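Local coordinates for protein transcriptional regulator, ROK family (Vibrio cholerae O1 biovar eltor, PDB 1Z05) that probably binds DNA as a zinc-containing transcriptional regulator of the ROK family, a homologue of Mlc, acting in carbohydrate metabolism, at residues A[122-125]-A[131-134]; A[157-160]-A[165-168]. All coordinates share one frame; numbering follows the deposited sequence.

Contact 1. Residues A[122-125]-A[131-134]; sequences IALH and VLID
Leu124 meets Leu132 and Ile133 together in a classic beta bulge of an antiparallel hairpin. Its carbonyl oxygen accepts two backbone bonds: Leu132 N lies 2.7 Å from Leu124 O in a nearly straight bond, and Ile133 N reaches the same oxygen at 3.3 Å, in the carbonyl plane on a lone pair. Leu124 N returns a bond to Ile133 O at 2.7 Å. Weaker support comes from carbon donors, with Ala123 CA 3.1 Å from Ile133 O and Asp134 CA beside Ile122 O.

Apolar contacts fall on both faces of the hairpin. On one, Leu124 holds CG anti to its own N (chi1 175°) and sends CD2 to Ile133 CD1 at 3.7 Å, with Leu132 CD1 slightly farther off. On the other, Ala123 CB rests 3.6 Å from Asp134 CB in a non-hydrogen-bonded pair, while Val131 brings CG2 against the His125 ring, with Val131 CA over one ring face, toward its rim.

The hairpin supplies the second and third strands of a ribonuclease H-like ASKHA sheet, order 3-2-1-4-5: strand 131-138 is outermost, and strand 119-126 lies between it and strand 108-116. Helix 144-161 packs on the Leu124 face, helix 407-418 against His125.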
loop_
_atom_site.group_PDB
_atom_site.type_symbol
_atom_site.label_atom_id
_atom_site.label_comp_id
_atom_site.label_asym_id
_atom_site.label_seq_id
_atom_site.Cartn_x
_atom_site.Cartn_y
_atom_site.Cartn_z
ATOM N N ILE A 122 -28.277 -12.105 2.025
ATOM C CA ILE A 122 -28.689 -10.761 2.399
ATOM C C ILE A 122 -28.884 -10.769 3.906
ATOM O O ILE A 122 -29.617 -11.602 4.435
ATOM C CB ILE A 122 -29.990 -10.293 1.666
ATOM C CG1 ILE A 122 -29.797 -10.345 0.141
ATOM C CG2 ILE A 122 -30.362 -8.871 2.104
ATOM C CD1 ILE A 122 -31.083 -10.152 -0.682
ATOM N N ALA A 123 -28.191 -9.871 4.596
ATOM C CA ALA A 123 -28.326 -9.767 6.039
ATOM C C ALA A 123 -28.661 -8.336 6.407
ATOM O O ALA A 123 -28.153 -7.395 5.799
ATOM C CB ALA A 123 -27.050 -10.214 6.741
ATOM N N LEU A 124 -29.534 -8.177 7.389
ATOM C CA LEU A 124 -29.800 -6.872 7.976
ATOM C C LEU A 124 -28.968 -6.760 9.247
ATOM O O LEU A 124 -29.022 -7.648 10.107
ATOM C CB LEU A 124 -31.298 -6.717 8.276
ATOM C CG LEU A 124 -31.776 -5.452 9.002
ATOM C CD1 LEU A 124 -31.682 -4.221 8.109
ATOM C CD2 LEU A 124 -33.204 -5.654 9.497
ATOM N N HIS A 125 -28.192 -5.677 9.349
ATOM C CA HIS A 125 -27.343 -5.419 10.518
ATOM C C HIS A 125 -27.784 -4.147 11.225
ATOM O O HIS A 125 -28.311 -3.228 10.583
ATOM C CB HIS A 125 -25.895 -5.150 10.077
ATOM C CG HIS A 125 -25.120 -6.354 9.636
ATOM N ND1 HIS A 125 -25.423 -7.063 8.495
ATOM C CD2 HIS A 125 -23.993 -6.914 10.135
ATOM C CE1 HIS A 125 -24.548 -8.043 8.342
ATOM N NE2 HIS A 125 -23.672 -7.976 9.326
ATOM N N VAL A 131 -25.610 -8.693 13.406
ATOM C CA VAL A 131 -26.618 -9.234 12.486
ATOM C C VAL A 131 -27.978 -9.355 13.176
ATOM O O VAL A 131 -28.064 -9.873 14.287
ATOM C CB VAL A 131 -26.181 -10.609 11.910
ATOM C CG1 VAL A 131 -27.215 -11.154 10.901
ATOM C CG2 VAL A 131 -24.826 -10.483 11.236
ATOM N N LEU A 132 -29.026 -8.860 12.514
ATOM C CA LEU A 132 -30.412 -8.999 12.989
ATOM C C LEU A 132 -31.159 -10.107 12.238
ATOM O O LEU A 132 -31.835 -10.929 12.850
ATOM C CB LEU A 132 -31.175 -7.669 12.851
ATOM C CG LEU A 132 -30.587 -6.435 13.554
ATOM C CD1 LEU A 132 -31.347 -5.175 13.166
ATOM C CD2 LEU A 132 -30.596 -6.625 15.062
ATOM N N ILE A 133 -31.032 -10.115 10.911
ATOM C CA ILE A 133 -31.686 -11.107 10.048
ATOM C C ILE A 133 -30.701 -11.498 8.971
ATOM O O ILE A 133 -30.001 -10.646 8.459
ATOM C CB ILE A 133 -32.912 -10.518 9.303
ATOM C CG1 ILE A 133 -33.911 -9.876 10.266
ATOM C CG2 ILE A 133 -33.596 -11.596 8.421
ATOM C CD1 ILE A 133 -34.904 -8.961 9.576
ATOM N N ASP A 134 -30.657 -12.773 8.603
ATOM C CA ASP A 134 -29.906 -13.153 7.411
ATOM C C ASP A 134 -30.548 -14.302 6.653
ATOM O O ASP A 134 -31.102 -15.232 7.248
ATOM C CB ASP A 134 -28.434 -13.440 7.725
ATOM C CG ASP A 134 -28.244 -14.665 8.577
ATOM O OD1 ASP A 134 -29.110 -14.953 9.435
ATOM O OD2 ASP A 134 -27.210 -15.342 8.390
#

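Contact 2. Residues A[157-160]-A[165-168]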
loop_
_atom_site.group_PDB
_atom_site.type_symbol
_atom_site.label_atom_id
_atom_site.label_comp_id
_atom_site.label_asym_id
_atom_site.label_seq_id
_atom_site.Cartn_x
_atom_site.Cartn_y
_atom_site.Cartn_z
ATOM N N GLU A 157 -37.742 -7.903 -2.741
ATOM C CA GLU A 157 -38.448 -8.916 -1.955
ATOM C C GLU A 157 -38.085 -8.827 -0.467
ATOM O O GLU A 157 -38.965 -8.903 0.387
ATOM C CB GLU A 157 -38.128 -10.320 -2.506
ATOM C CG GLU A 157 -38.765 -11.489 -1.751
ATOM C CD GLU A 157 -40.207 -11.759 -2.150
ATOM O OE1 GLU A 157 -41.051 -10.846 -2.034
ATOM O OE2 GLU A 157 -40.509 -12.901 -2.563
ATOM N N PHE A 158 -36.796 -8.649 -0.177
ATOM C CA PHE A 158 -36.293 -8.526 1.200
ATOM C C PHE A 158 -36.924 -7.349 1.951
ATOM O O PHE A 158 -37.372 -7.506 3.090
ATOM C CB PHE A 158 -34.761 -8.408 1.216
ATOM C CG PHE A 158 -34.146 -8.534 2.601
ATOM C CD1 PHE A 158 -33.673 -9.766 3.058
ATOM C CD2 PHE A 158 -34.038 -7.426 3.437
ATOM C CE1 PHE A 158 -33.107 -9.891 4.340
ATOM C CE2 PHE A 158 -33.488 -7.541 4.714
ATOM C CZ PHE A 158 -33.011 -8.776 5.160
ATOM N N PHE A 159 -36.951 -6.175 1.316
ATOM C CA PHE A 159 -37.606 -4.996 1.904
ATOM C C PHE A 159 -39.095 -5.213 2.177
ATOM O O PHE A 159 -39.620 -4.731 3.172
ATOM C CB PHE A 159 -37.391 -3.752 1.036
ATOM C CG PHE A 159 -36.127 -3.004 1.364
ATOM C CD1 PHE A 159 -36.148 -1.942 2.274
ATOM C CD2 PHE A 159 -34.918 -3.360 0.776
ATOM C CE1 PHE A 159 -34.990 -1.244 2.575
ATOM C CE2 PHE A 159 -33.749 -2.674 1.069
ATOM C CZ PHE A 159 -33.775 -1.617 1.981
ATOM N N GLN A 160 -39.767 -5.943 1.292
ATOM C CA GLN A 160 -41.174 -6.248 1.472
ATOM C C GLN A 160 -41.371 -7.289 2.567
ATOM O O GLN A 160 -42.219 -7.113 3.441
ATOM C CB GLN A 160 -41.802 -6.742 0.157
ATOM C CG GLN A 160 -42.068 -5.634 -0.854
ATOM C CD GLN A 160 -42.313 -6.164 -2.254
ATOM O OE1 GLN A 160 -42.774 -7.289 -2.432
ATOM N NE2 GLN A 160 -42.009 -5.350 -3.255
ATOM N N GLN A 165 -39.424 -5.337 10.499
ATOM C CA GLN A 165 -38.143 -5.381 11.201
ATOM C C GLN A 165 -37.157 -4.352 10.672
ATOM O O GLN A 165 -36.112 -4.115 11.286
ATOM C CB GLN A 165 -37.534 -6.779 11.096
ATOM C CG GLN A 165 -38.214 -7.793 11.993
ATOM C CD GLN A 165 -38.248 -9.185 11.397
ATOM O OE1 GLN A 165 -37.572 -10.089 11.881
ATOM N NE2 GLN A 165 -39.043 -9.364 10.346
ATOM N N LEU A 166 -37.476 -3.755 9.525
ATOM C CA LEU A 166 -36.614 -2.728 8.940
ATOM C C LEU A 166 -36.937 -1.384 9.560
ATOM O O LEU A 166 -38.099 -1.055 9.775
ATOM C CB LEU A 166 -36.791 -2.671 7.420
ATOM C CG LEU A 166 -36.212 -3.867 6.672
ATOM C CD1 LEU A 166 -36.904 -4.064 5.357
ATOM C CD2 LEU A 166 -34.717 -3.709 6.458
ATOM N N ASP A 167 -35.903 -0.612 9.857
ATOM C CA ASP A 167 -36.097 0.696 10.459
ATOM C C ASP A 167 -35.420 1.715 9.534
ATOM O O ASP A 167 -35.857 1.893 8.392
ATOM C CB ASP A 167 -35.552 0.709 11.902
ATOM C CG ASP A 167 -36.068 1.892 12.725
ATOM O OD1 ASP A 167 -36.759 2.786 12.175
ATOM O OD2 ASP A 167 -35.779 1.925 13.942
ATOM N N ARG A 168 -34.353 2.346 10.013
ATOM C CA ARG A 168 -33.626 3.348 9.243
ATOM C C ARG A 168 -32.417 2.711 8.559
ATOM O O ARG A 168 -31.330 2.653 9.128
ATOM C CB ARG A 168 -33.194 4.511 10.144
ATOM C CG ARG A 168 -34.311 5.085 11.018
ATOM C CD ARG A 168 -33.824 6.223 11.911
ATOM N NE ARG A 168 -32.933 5.770 12.982
ATOM C CZ ARG A 168 -32.789 6.384 14.154
ATOM N NH1 ARG A 168 -31.953 5.893 15.057
ATOM N NH2 ARG A 168 -33.485 7.483 14.433
#
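Leu166 drives its forked end toward the last turns of helix 144-161, where its two methyls reach Phe158 and Phe159. With CG beside the backbone N and opposite the carbonyl carbon (chi1 -71°), and CD1 carried on in an extended course (chi2 155°), the leucine reaches from the loop to the helix backbone. CD1 makes the closer approach. Leu166 CD1 lies 3.5 Å from Phe159 O. The same Leu166 methyl, CD1, is 3.8 Å from Phe159 CD1 on the ring. The two side chains cross at about a right angle, and the methyl meets the phenyl ring obliquely.

CD2, the other branch, takes a looser position at the edge of the Phe158 ring, near its plane, with Phe158 CE2 4.4 Å from Leu166 CD2. The adjacent helix residues thus offer their rings to different branches of the fork, Phe158 to CD2 and Phe159 to CD1. Phe158 packs further on Ile122, Leu124 and Leu111, and its ring meets that of Tyr162; Phe159 also touches Leu111. The loop itself is tied to strand 108-116 by the side-chain amide of Gln109, which bonds to Gln165 O and Asp167 N.

This is the return from the helix of a beta-alpha-beta crossover, in which helix 144-161 connects the parallel strands 131-138 and 168-176. Carbon against carbon, and methyl against a helix carbonyl, make up this small contact. The loop is thus seated on the helix by shape and by burial of apolar surface, while polar bonds of the loop, such as those to Gln109, run to strand 108-116.

How the contacts relate
Contacts 1 and 2 follow each other along the chain, since strand 131-138 leads into helix 144-161, and their centres lie 10 Å apart. Leu124 and Leu166 join them most closely: Leu124 CD1 is 3.5 Å from Leu166 CD2, so the bulged hairpin and the loop share one apolar layer. Alongside, Ile122 CG2 touches Phe158 CD1 at 3.6 Å, and Ile133 CD1 lies 3.7 Å from Gln165 OE1. Helix 144-161 and the loop after it therefore cover the Leu124 face of the sheet before the chain enters strand 168-176 of the same sheet. Both contacts are structural packing away from the zinc site of His269, Cys279, Cys281 and Cys286.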